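Local coordinates for protein pentalenene synthase (Streptomyces chartreusis NRRL 3882, PDB 6Q4S) that probably catalyses the magnesium-dependent 1,10-cyclization of (2E,6E)-farnesyl diphosphate to the bicyclic sesquiterpenol 7-epi-alpha-eudesmol, as a member of the terpene synthase family, at residues M70-L75 against A144-F149; F77-Q82 against E96-L101; I102-R107 against L121-V126. One frame throughout, in Å; residues are numbered along the deposited sequence.

Contact 1: M70-L75 against A144-F149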
loop_
_atom_site.group_PDB
_atom_site.type_symbol
_atom_site.label_atom_id
_atom_site.label_comp_id
_atom_site.label_asym_id
_atom_site.label_seq_id
_atom_site.Cartn_x
_atom_site.Cartn_y
_atom_site.Cartn_z
ATOM N N MET A 70 -1.563 22.334 -1.704
ATOM C CA MET A 70 -1.506 23.038 -0.464
ATOM C C MET A 70 -2.456 22.430 0.550
ATOM O O MET A 70 -2.138 22.334 1.745
ATOM C CB MET A 70 -1.840 24.509 -0.606
ATOM C CG MET A 70 -0.864 25.241 -1.549
ATOM S SD MET A 70 -1.357 26.979 -1.675
ATOM C CE MET A 70 0.131 27.531 -2.531
ATOM N N ASN A 71 -3.654 22.055 0.091
ATOM C CA ASN A 71 -4.588 21.484 1.005
ATOM C C ASN A 71 -3.946 20.164 1.647
ATOM O O ASN A 71 -3.969 19.960 2.871
ATOM C CB ASN A 71 -5.932 21.195 0.295
ATOM C CG ASN A 71 -6.662 22.460 -0.150
ATOM O OD1 ASN A 71 -6.416 23.571 0.342
ATOM N ND2 ASN A 71 -7.673 22.251 -0.982
ATOM N N TRP A 72 -3.482 19.302 0.796
ATOM C CA TRP A 72 -2.760 18.097 1.218
ATOM C C TRP A 72 -1.601 18.355 2.178
ATOM O O TRP A 72 -1.575 17.817 3.275
ATOM C CB TRP A 72 -2.221 17.440 0.021
ATOM C CG TRP A 72 -1.529 16.183 0.266
ATOM C CD1 TRP A 72 -1.891 15.178 1.103
ATOM C CD2 TRP A 72 -0.350 15.789 -0.353
ATOM N NE1 TRP A 72 -0.992 14.146 1.032
ATOM C CE2 TRP A 72 -0.012 14.505 0.157
ATOM C CE3 TRP A 72 0.497 16.398 -1.271
ATOM C CZ2 TRP A 72 1.084 13.796 -0.312
ATOM C CZ3 TRP A 72 1.582 15.733 -1.695
ATOM C CH2 TRP A 72 1.882 14.436 -1.224
ATOM N N PHE A 73 -0.697 19.241 1.774
ATOM C CA PHE A 73 0.345 19.723 2.639
ATOM C C PHE A 73 -0.161 20.040 4.044
ATOM O O PHE A 73 0.489 19.699 5.001
ATOM C CB PHE A 73 0.968 21.005 2.091
ATOM C CG PHE A 73 2.386 20.894 1.702
ATOM C CD1 PHE A 73 3.371 21.237 2.588
ATOM C CD2 PHE A 73 2.751 20.563 0.407
ATOM C CE1 PHE A 73 4.698 21.185 2.224
ATOM C CE2 PHE A 73 4.089 20.562 0.009
ATOM C CZ PHE A 73 5.051 20.842 0.919
ATOM N N SER A 74 -1.276 20.748 4.165
ATOM C CA SER A 74 -1.744 21.116 5.441
ATOM C C SER A 74 -2.134 19.909 6.329
ATOM O O SER A 74 -2.070 20.051 7.559
ATOM C CB SER A 74 -2.931 22.115 5.376
ATOM O OG SER A 74 -4.126 21.518 4.919
ATOM N N LEU A 75 -2.574 18.795 5.709
ATOM C CA LEU A 75 -3.140 17.636 6.436
ATOM C C LEU A 75 -2.104 17.042 7.332
ATOM O O LEU A 75 -2.345 16.874 8.512
ATOM C CB LEU A 75 -3.697 16.527 5.501
ATOM C CG LEU A 75 -4.904 17.042 4.772
ATOM C CD1 LEU A 75 -5.494 16.046 3.809
ATOM C CD2 LEU A 75 -5.935 17.546 5.744
ATOM N N ALA A 144 1.544 2.966 -0.828
ATOM C CA ALA A 144 2.491 2.319 0.092
ATOM C C ALA A 144 3.453 3.365 0.665
ATOM O O ALA A 144 3.745 3.310 1.812
ATOM C CB ALA A 144 3.246 1.226 -0.639
ATOM N N SER A 145 3.952 4.311 -0.132
ATOM C CA SER A 145 4.843 5.353 0.384
ATOM C C SER A 145 4.199 6.144 1.565
ATOM O O SER A 145 4.777 6.302 2.646
ATOM C CB SER A 145 5.256 6.338 -0.733
ATOM O OG SER A 145 6.064 5.773 -1.736
ATOM N N TRP A 146 2.978 6.602 1.347
ATOM C CA TRP A 146 2.176 7.342 2.322
ATOM C C TRP A 146 1.914 6.496 3.577
ATOM O O TRP A 146 2.033 6.972 4.700
ATOM C CB TRP A 146 0.843 7.666 1.666
ATOM C CG TRP A 146 -0.222 8.365 2.489
ATOM C CD1 TRP A 146 -1.440 7.835 2.829
ATOM C CD2 TRP A 146 -0.257 9.718 2.948
ATOM N NE1 TRP A 146 -2.170 8.734 3.504
ATOM C CE2 TRP A 146 -1.491 9.896 3.607
ATOM C CE3 TRP A 146 0.654 10.787 2.929
ATOM C CZ2 TRP A 146 -1.871 11.098 4.209
ATOM C CZ3 TRP A 146 0.254 12.006 3.497
ATOM C CH2 TRP A 146 -0.981 12.124 4.163
ATOM N N GLY A 147 1.531 5.250 3.339
ATOM C CA GLY A 147 1.344 4.290 4.430
ATOM C C GLY A 147 2.571 4.046 5.281
ATOM O O GLY A 147 2.480 4.064 6.522
ATOM N N ARG A 148 3.714 3.843 4.642
ATOM C CA ARG A 148 4.981 3.639 5.402
ATOM C C ARG A 148 5.289 4.883 6.269
ATOM O O ARG A 148 5.629 4.764 7.440
ATOM C CB ARG A 148 6.156 3.356 4.465
ATOM C CG ARG A 148 6.089 2.024 3.737
ATOM C CD ARG A 148 7.323 1.757 2.908
ATOM N NE ARG A 148 7.068 0.495 2.123
ATOM C CZ ARG A 148 6.761 0.434 0.853
ATOM N NH1 ARG A 148 6.793 1.555 0.113
ATOM N NH2 ARG A 148 6.441 -0.747 0.315
ATOM N N PHE A 149 5.052 6.073 5.708
ATOM C CA PHE A 149 5.203 7.320 6.394
ATOM C C PHE A 149 4.328 7.388 7.632
ATOM O O PHE A 149 4.770 7.785 8.739
ATOM C CB PHE A 149 4.931 8.532 5.442
ATOM C CG PHE A 149 4.597 9.779 6.162
ATOM C CD1 PHE A 149 5.558 10.400 6.944
ATOM C CD2 PHE A 149 3.309 10.313 6.131
ATOM C CE1 PHE A 149 5.275 11.595 7.595
ATOM C CE2 PHE A 149 2.997 11.468 6.828
ATOM C CZ PHE A 149 4.022 12.114 7.571
#
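The indoles of Trp72 and Trp146 meet between two helices whose backbones stay far apart, the CA atoms of this pair being 11.9 Å from one another. Both indoles are extended, CG anti to the backbone N in each (chi1 -177° in Trp72, 176° in Trp146), and the two side chains run past one another in opposite directions. The pyrrole part of Trp72 meets the benzo part of Trp146: Trp72 NE1 lies 3.5 Å from Trp146 CZ3 and 3.7 Å from Trp146 CH2. With the planes inclined at 44° and the centroids of these two rings 5.3 Å apart, the pair is oblique, neither a parallel stack nor a T-shape. No hydrogen bond passes between the segments. The polar end of Trp146 is occupied elsewhere, its NE1 donating to the carbonyl O of Leu101, which ties the indole to helix 90-103. Trp123 of helix 118-131 meets both rings, turning the pair into a buried cluster of three indoles. Helix 19-32 packs beside 70-75 through His26 and Trp29, and the contact joins helix 63-79 to helix 136-161, whose Arg148 hydrogen-bonds Thr140 of the second subunit.

Contact 2: F77-Q82 against E96-L101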
loop_
_atom_site.group_PDB
_atom_site.type_symbol
_atom_site.label_atom_id
_atom_site.label_comp_id
_atom_site.label_asym_id
_atom_site.label_seq_id
_atom_site.Cartn_x
_atom_site.Cartn_y
_atom_site.Cartn_z
ATOM N N PHE A 77 0.758 18.385 8.419
ATOM C CA PHE A 77 1.251 19.293 9.435
ATOM C C PHE A 77 0.225 19.633 10.504
ATOM O O PHE A 77 0.580 19.933 11.630
ATOM C CB PHE A 77 1.746 20.594 8.811
ATOM C CG PHE A 77 3.072 20.471 8.108
ATOM C CD1 PHE A 77 3.167 19.913 6.807
ATOM C CD2 PHE A 77 4.238 20.938 8.724
ATOM C CE1 PHE A 77 4.398 19.800 6.167
ATOM C CE2 PHE A 77 5.486 20.828 8.073
ATOM C CZ PHE A 77 5.559 20.275 6.789
ATOM N N LEU A 78 -1.046 19.624 10.147
ATOM C CA LEU A 78 -2.081 19.863 11.125
ATOM C C LEU A 78 -2.391 18.606 11.909
ATOM O O LEU A 78 -2.976 18.693 12.968
ATOM C CB LEU A 78 -3.344 20.370 10.483
ATOM C CG LEU A 78 -3.237 21.879 10.178
ATOM C CD1 LEU A 78 -4.353 22.351 9.280
ATOM C CD2 LEU A 78 -3.144 22.692 11.475
ATOM N N PHE A 79 -2.038 17.461 11.365
ATOM C CA PHE A 79 -2.426 16.170 11.943
ATOM C C PHE A 79 -2.242 16.089 13.477
ATOM O O PHE A 79 -3.297 16.059 14.167
ATOM C CB PHE A 79 -1.799 15.029 11.146
ATOM C CG PHE A 79 -2.094 13.658 11.671
ATOM C CD1 PHE A 79 -3.257 13.358 12.277
ATOM C CD2 PHE A 79 -1.189 12.654 11.453
ATOM C CE1 PHE A 79 -3.501 12.071 12.738
ATOM C CE2 PHE A 79 -1.424 11.366 11.913
ATOM C CZ PHE A 79 -2.587 11.092 12.583
ATOM N N ASP A 80 -1.018 16.134 14.044
ATOM C CA ASP A 80 -0.894 16.229 15.593
ATOM C C ASP A 80 -1.901 17.155 16.314
ATOM O O ASP A 80 -2.537 16.785 17.317
ATOM C CB ASP A 80 0.515 16.592 16.112
ATOM C CG ASP A 80 1.402 17.190 15.050
ATOM O OD1 ASP A 80 1.083 18.318 14.575
ATOM O OD2 ASP A 80 2.389 16.497 14.674
ATOM N N ASP A 81 -2.086 18.334 15.737
ATOM C CA ASP A 81 -2.899 19.404 16.343
ATOM C C ASP A 81 -4.433 19.159 16.261
ATOM O O ASP A 81 -5.210 19.968 16.733
ATOM C CB ASP A 81 -2.473 20.795 15.769
ATOM C CG ASP A 81 -0.922 21.037 15.852
ATOM O OD1 ASP A 81 -0.204 20.215 16.462
ATOM O OD2 ASP A 81 -0.412 22.027 15.299
ATOM N N GLN A 82 -4.879 18.034 15.717
ATOM C CA GLN A 82 -6.315 17.739 15.678
ATOM C C GLN A 82 -6.857 17.166 16.996
ATOM O O GLN A 82 -8.078 17.102 17.165
ATOM C CB GLN A 82 -6.614 16.783 14.511
ATOM C CG GLN A 82 -6.294 17.380 13.145
ATOM C CD GLN A 82 -7.199 18.578 12.820
ATOM O OE1 GLN A 82 -8.367 18.399 12.593
ATOM N NE2 GLN A 82 -6.653 19.772 12.815
ATOM N N GLU A 96 -5.320 5.402 15.543
ATOM C CA GLU A 96 -6.607 5.175 14.956
ATOM C C GLU A 96 -6.897 6.067 13.718
ATOM O O GLU A 96 -7.385 5.586 12.673
ATOM C CB GLU A 96 -7.719 5.277 16.017
ATOM C CG GLU A 96 -9.115 5.073 15.503
ATOM C CD GLU A 96 -10.259 5.069 16.564
ATOM O OE1 GLU A 96 -10.126 5.651 17.699
ATOM O OE2 GLU A 96 -11.323 4.484 16.201
ATOM N N VAL A 97 -6.572 7.356 13.842
ATOM C CA VAL A 97 -6.821 8.284 12.771
ATOM C C VAL A 97 -5.821 8.079 11.652
ATOM O O VAL A 97 -6.230 8.066 10.494
ATOM C CB VAL A 97 -6.817 9.754 13.298
ATOM C CG1 VAL A 97 -6.898 10.716 12.124
ATOM C CG2 VAL A 97 -7.999 9.920 14.255
ATOM N N ALA A 98 -4.561 7.825 12.001
ATOM C CA ALA A 98 -3.539 7.575 11.003
ATOM C C ALA A 98 -3.892 6.406 10.128
ATOM O O ALA A 98 -3.685 6.453 8.904
ATOM C CB ALA A 98 -2.175 7.316 11.600
ATOM N N ARG A 99 -4.400 5.346 10.741
ATOM C CA ARG A 99 -4.806 4.144 9.969
ATOM C C ARG A 99 -5.962 4.390 9.041
ATOM O O ARG A 99 -6.030 3.755 8.003
ATOM C CB ARG A 99 -5.116 2.978 10.919
ATOM C CG ARG A 99 -3.815 2.518 11.549
ATOM C CD ARG A 99 -3.908 1.383 12.544
ATOM N NE ARG A 99 -2.562 1.035 13.035
ATOM C CZ ARG A 99 -2.266 -0.114 13.661
ATOM N NH1 ARG A 99 -3.217 -1.017 13.893
ATOM N NH2 ARG A 99 -1.033 -0.350 14.039
ATOM N N GLU A 100 -6.883 5.302 9.387
ATOM C CA GLU A 100 -7.952 5.723 8.461
ATOM C C GLU A 100 -7.325 6.463 7.305
ATOM O O GLU A 100 -7.634 6.196 6.145
ATOM C CB GLU A 100 -9.033 6.605 9.175
ATOM C CG GLU A 100 -10.185 6.990 8.277
ATOM C CD GLU A 100 -11.058 5.809 7.912
ATOM O OE1 GLU A 100 -11.386 5.591 6.726
ATOM O OE2 GLU A 100 -11.455 5.071 8.844
ATOM N N LEU A 101 -6.341 7.297 7.564
ATOM C CA LEU A 101 -5.616 7.962 6.474
ATOM C C LEU A 101 -4.844 6.974 5.585
ATOM O O LEU A 101 -4.733 7.136 4.352
ATOM C CB LEU A 101 -4.713 9.027 7.054
ATOM C CG LEU A 101 -5.307 10.119 7.977
ATOM C CD1 LEU A 101 -4.162 11.019 8.461
ATOM C CD2 LEU A 101 -6.334 10.891 7.206
#
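Phe79 pushes its ring into the side of helix 90-103, where Val97, Ala98 and Leu101 receive it. Leu101 CD1 sits over one face, 4.3 Å from the ring centroid and only 5° off the normal, a CH-pi contact centred on the ring. Val97 CG1 comes in obliquely, 3.7 Å from Phe79 CE1, and Ala98 CB lies 3.9 Å from Phe79 CZ. The reach is set by the first torsion, which puts CG of Phe79 opposite the backbone N (chi1 178°) and carries the ring across a gap of 8.7 Å between the CA atoms of Phe79 and Ala98. In the next shell, Leu150 of helix 136-161 touches both Phe79 and Leu101, Ile119 touches Phe79 and Val97, and the ring of His153 meets that of Phe79. With an alanine here in place of Phe79, Leu101 CD1 would probably lose the ring face it covers, and a gap is likely to open between the two segments. The contact is wholly apolar, with no hydrogen bond between the segments, yet Phe79 directly precedes Asp80, the first aspartate of the DDXXD motif and a probable magnesium ligand. Packing of Phe79 on helix 90-103 is consistent with a fixed starting point for the chain that carries Asp80.

Contact 3: I102-R107 against L121-V126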
loop_
_atom_site.group_PDB
_atom_site.type_symbol
_atom_site.label_atom_id
_atom_site.label_comp_id
_atom_site.label_asym_id
_atom_site.label_seq_id
_atom_site.Cartn_x
_atom_site.Cartn_y
_atom_site.Cartn_z
ATOM N N ILE A 102 -4.374 5.888 6.183
ATOM C CA ILE A 102 -3.672 4.879 5.431
ATOM C C ILE A 102 -4.645 4.129 4.499
ATOM O O ILE A 102 -4.304 3.832 3.356
ATOM C CB ILE A 102 -2.925 3.858 6.359
ATOM C CG1 ILE A 102 -1.765 4.578 7.021
ATOM C CG2 ILE A 102 -2.398 2.650 5.560
ATOM C CD1 ILE A 102 -1.087 3.817 8.153
ATOM N N VAL A 103 -5.841 3.803 4.950
ATOM C CA VAL A 103 -6.701 2.970 4.089
ATOM C C VAL A 103 -7.438 3.766 3.034
ATOM O O VAL A 103 -7.934 3.207 2.111
ATOM C CB VAL A 103 -7.675 2.121 4.895
ATOM C CG1 VAL A 103 -6.931 1.219 5.855
ATOM C CG2 VAL A 103 -8.646 2.917 5.701
ATOM N N THR A 104 -7.479 5.095 3.140
ATOM C CA THR A 104 -8.276 5.926 2.207
ATOM C C THR A 104 -7.781 5.726 0.791
ATOM O O THR A 104 -8.591 5.533 -0.119
ATOM C CB THR A 104 -8.300 7.396 2.698
ATOM O OG1 THR A 104 -9.166 7.479 3.832
ATOM C CG2 THR A 104 -8.741 8.372 1.648
ATOM N N PRO A 105 -6.450 5.668 0.573
ATOM C CA PRO A 105 -6.035 5.370 -0.796
ATOM C C PRO A 105 -6.158 3.926 -1.176
ATOM O O PRO A 105 -5.905 3.600 -2.317
ATOM C CB PRO A 105 -4.565 5.752 -0.828
ATOM C CG PRO A 105 -4.388 6.687 0.335
ATOM C CD PRO A 105 -5.341 6.196 1.371
ATOM N N LEU A 106 -6.629 3.075 -0.253
ATOM C CA LEU A 106 -6.838 1.655 -0.588
ATOM C C LEU A 106 -8.313 1.307 -0.790
ATOM O O LEU A 106 -8.714 0.156 -0.679
ATOM C CB LEU A 106 -6.230 0.802 0.553
ATOM C CG LEU A 106 -4.698 0.986 0.637
ATOM C CD1 LEU A 106 -4.186 0.299 1.899
ATOM C CD2 LEU A 106 -3.981 0.505 -0.620
ATOM N N ARG A 107 -9.128 2.307 -1.071
ATOM C CA ARG A 107 -10.574 2.101 -1.260
ATOM C C ARG A 107 -11.023 3.066 -2.413
ATOM O O ARG A 107 -10.300 4.016 -2.721
ATOM C CB ARG A 107 -11.235 2.331 0.113
ATOM C CG ARG A 107 -12.138 3.494 0.250
ATOM C CD ARG A 107 -12.101 4.317 1.498
ATOM N NE ARG A 107 -12.279 3.683 2.754
ATOM C CZ ARG A 107 -11.967 4.297 3.888
ATOM N NH1 ARG A 107 -11.545 5.578 3.924
ATOM N NH2 ARG A 107 -12.094 3.631 5.006
ATOM N N LEU A 121 -12.113 13.268 6.759
ATOM C CA LEU A 121 -12.984 13.788 5.704
ATOM C C LEU A 121 -12.241 14.641 4.712
ATOM O O LEU A 121 -12.489 14.526 3.520
ATOM C CB LEU A 121 -14.149 14.584 6.329
ATOM C CG LEU A 121 -15.081 13.693 7.190
ATOM C CD1 LEU A 121 -15.838 14.574 8.194
ATOM C CD2 LEU A 121 -16.043 12.858 6.352
ATOM N N ALA A 122 -11.337 15.482 5.197
ATOM C CA ALA A 122 -10.497 16.307 4.351
ATOM C C ALA A 122 -9.661 15.446 3.465
ATOM O O ALA A 122 -9.582 15.681 2.254
ATOM C CB ALA A 122 -9.633 17.239 5.159
ATOM N N TRP A 123 -9.019 14.437 4.048
ATOM C CA TRP A 123 -8.220 13.534 3.230
ATOM C C TRP A 123 -9.038 12.728 2.254
ATOM O O TRP A 123 -8.617 12.558 1.120
ATOM C CB TRP A 123 -7.334 12.645 4.126
ATOM C CG TRP A 123 -6.458 11.657 3.436
ATOM C CD1 TRP A 123 -6.391 10.325 3.753
ATOM C CD2 TRP A 123 -5.519 11.851 2.343
ATOM N NE1 TRP A 123 -5.456 9.702 2.968
ATOM C CE2 TRP A 123 -4.919 10.602 2.088
ATOM C CE3 TRP A 123 -5.122 12.941 1.577
ATOM C CZ2 TRP A 123 -3.956 10.399 1.070
ATOM C CZ3 TRP A 123 -4.161 12.744 0.566
ATOM C CH2 TRP A 123 -3.606 11.472 0.308
ATOM N N ALA A 124 -10.199 12.216 2.631
ATOM C CA ALA A 124 -10.981 11.521 1.606
ATOM C C ALA A 124 -11.237 12.405 0.381
ATOM O O ALA A 124 -11.226 11.914 -0.787
ATOM C CB ALA A 124 -12.276 10.987 2.153
ATOM N N GLU A 125 -11.431 13.705 0.622
ATOM C CA GLU A 125 -11.630 14.665 -0.481
ATOM C C GLU A 125 -10.391 14.840 -1.313
ATOM O O GLU A 125 -10.475 14.673 -2.500
ATOM C CB GLU A 125 -12.117 16.049 0.024
ATOM C CG GLU A 125 -12.313 17.040 -1.141
ATOM C CD GLU A 125 -12.469 18.492 -0.685
ATOM O OE1 GLU A 125 -13.546 18.761 -0.114
ATOM O OE2 GLU A 125 -11.517 19.308 -0.891
ATOM N N VAL A 126 -9.252 15.092 -0.658
ATOM C CA VAL A 126 -8.005 15.382 -1.326
ATOM C C VAL A 126 -7.546 14.242 -2.158
ATOM O O VAL A 126 -7.045 14.461 -3.266
ATOM C CB VAL A 126 -6.922 15.907 -0.350
ATOM C CG1 VAL A 126 -5.502 15.893 -0.893
ATOM C CG2 VAL A 126 -7.309 17.282 0.153
#
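Thr104 and Pro105, in the short 3-10 segment 104-105, pack on the indole of Trp123, and here the contact is tightest. Thr104 meets the CD1 and NE1 atoms of the pyrrole ring through its carbon side: CB lies 3.7 Å from Trp123 CD1, and its methyl CG2 is equally near that atom, at 3.7 Å. Pro105 addresses the next part of the ring system, its CG 3.8 Å from Trp123 CZ2, and the proline side chain crosses the indole at about a right angle. Both approaches are oblique to the ring plane. Trp123 is placed for this by its first torsion, CG anti to the backbone N (chi1 180°), which extends the indole across to the turn. In Thr104 the methyl likewise lies anti to the backbone N, while OG1 stands beside that N and hydrogen-bonds the carbonyl O of Glu100, one turn back.

The looser side lies toward Ala124, which is partly exposed. The CA atoms of Thr104 and Ala124 come within 6.2 Å; Thr104 CG2 lies 3.9 Å from Ala124 CA, and methyl to methyl the distance from Thr104 CG2 to Ala124 CB is 4.4 Å. Beyond it, Glu125 points away from the turn, its OE2 accepting from Trp29 NE1. On the far side of the 102-107 segment, Val103 and Leu106 pack on Val151 and Ile102 of the second subunit.

No hydrogen bond joins the two segments; carbon contacts do that work. Like Thr104 OG1, two further polar groups find partners just outside: Trp123 NE1 donates to the Leu101 carbonyl, and Arg107 NH2 forms a salt bridge with Glu100. The indole is therefore held by apolar packing on its pyrrole ring and CZ2 and by one N-H bond back to helix 90-103.

In the fold
The three contacts lie close together, with centres 10 to 12 Å apart, and contacts 2 and 3 are nested in the chain loop that contact 1 closes. The carbonyl O of Leu101 joins them: Trp146 NE1 of contact 1 reaches it at 3.1 Å and Trp123 NE1 of contact 3 at 3.0 Å, both probable hydrogen bonds. Contacts 1 and 3 also pack directly, Trp72 CD1 lying 3.4 Å from Trp123 CZ3. A salt bridge of 2.7 Å between Glu100 OE1 and Arg107 NH2 links contacts 2 and 3. Contact 2 holds the probable magnesium ligand Asp80, whose side chain is about 12 Å from that of Trp146; contact 3 lies away from the likely metal- and substrate-binding residues.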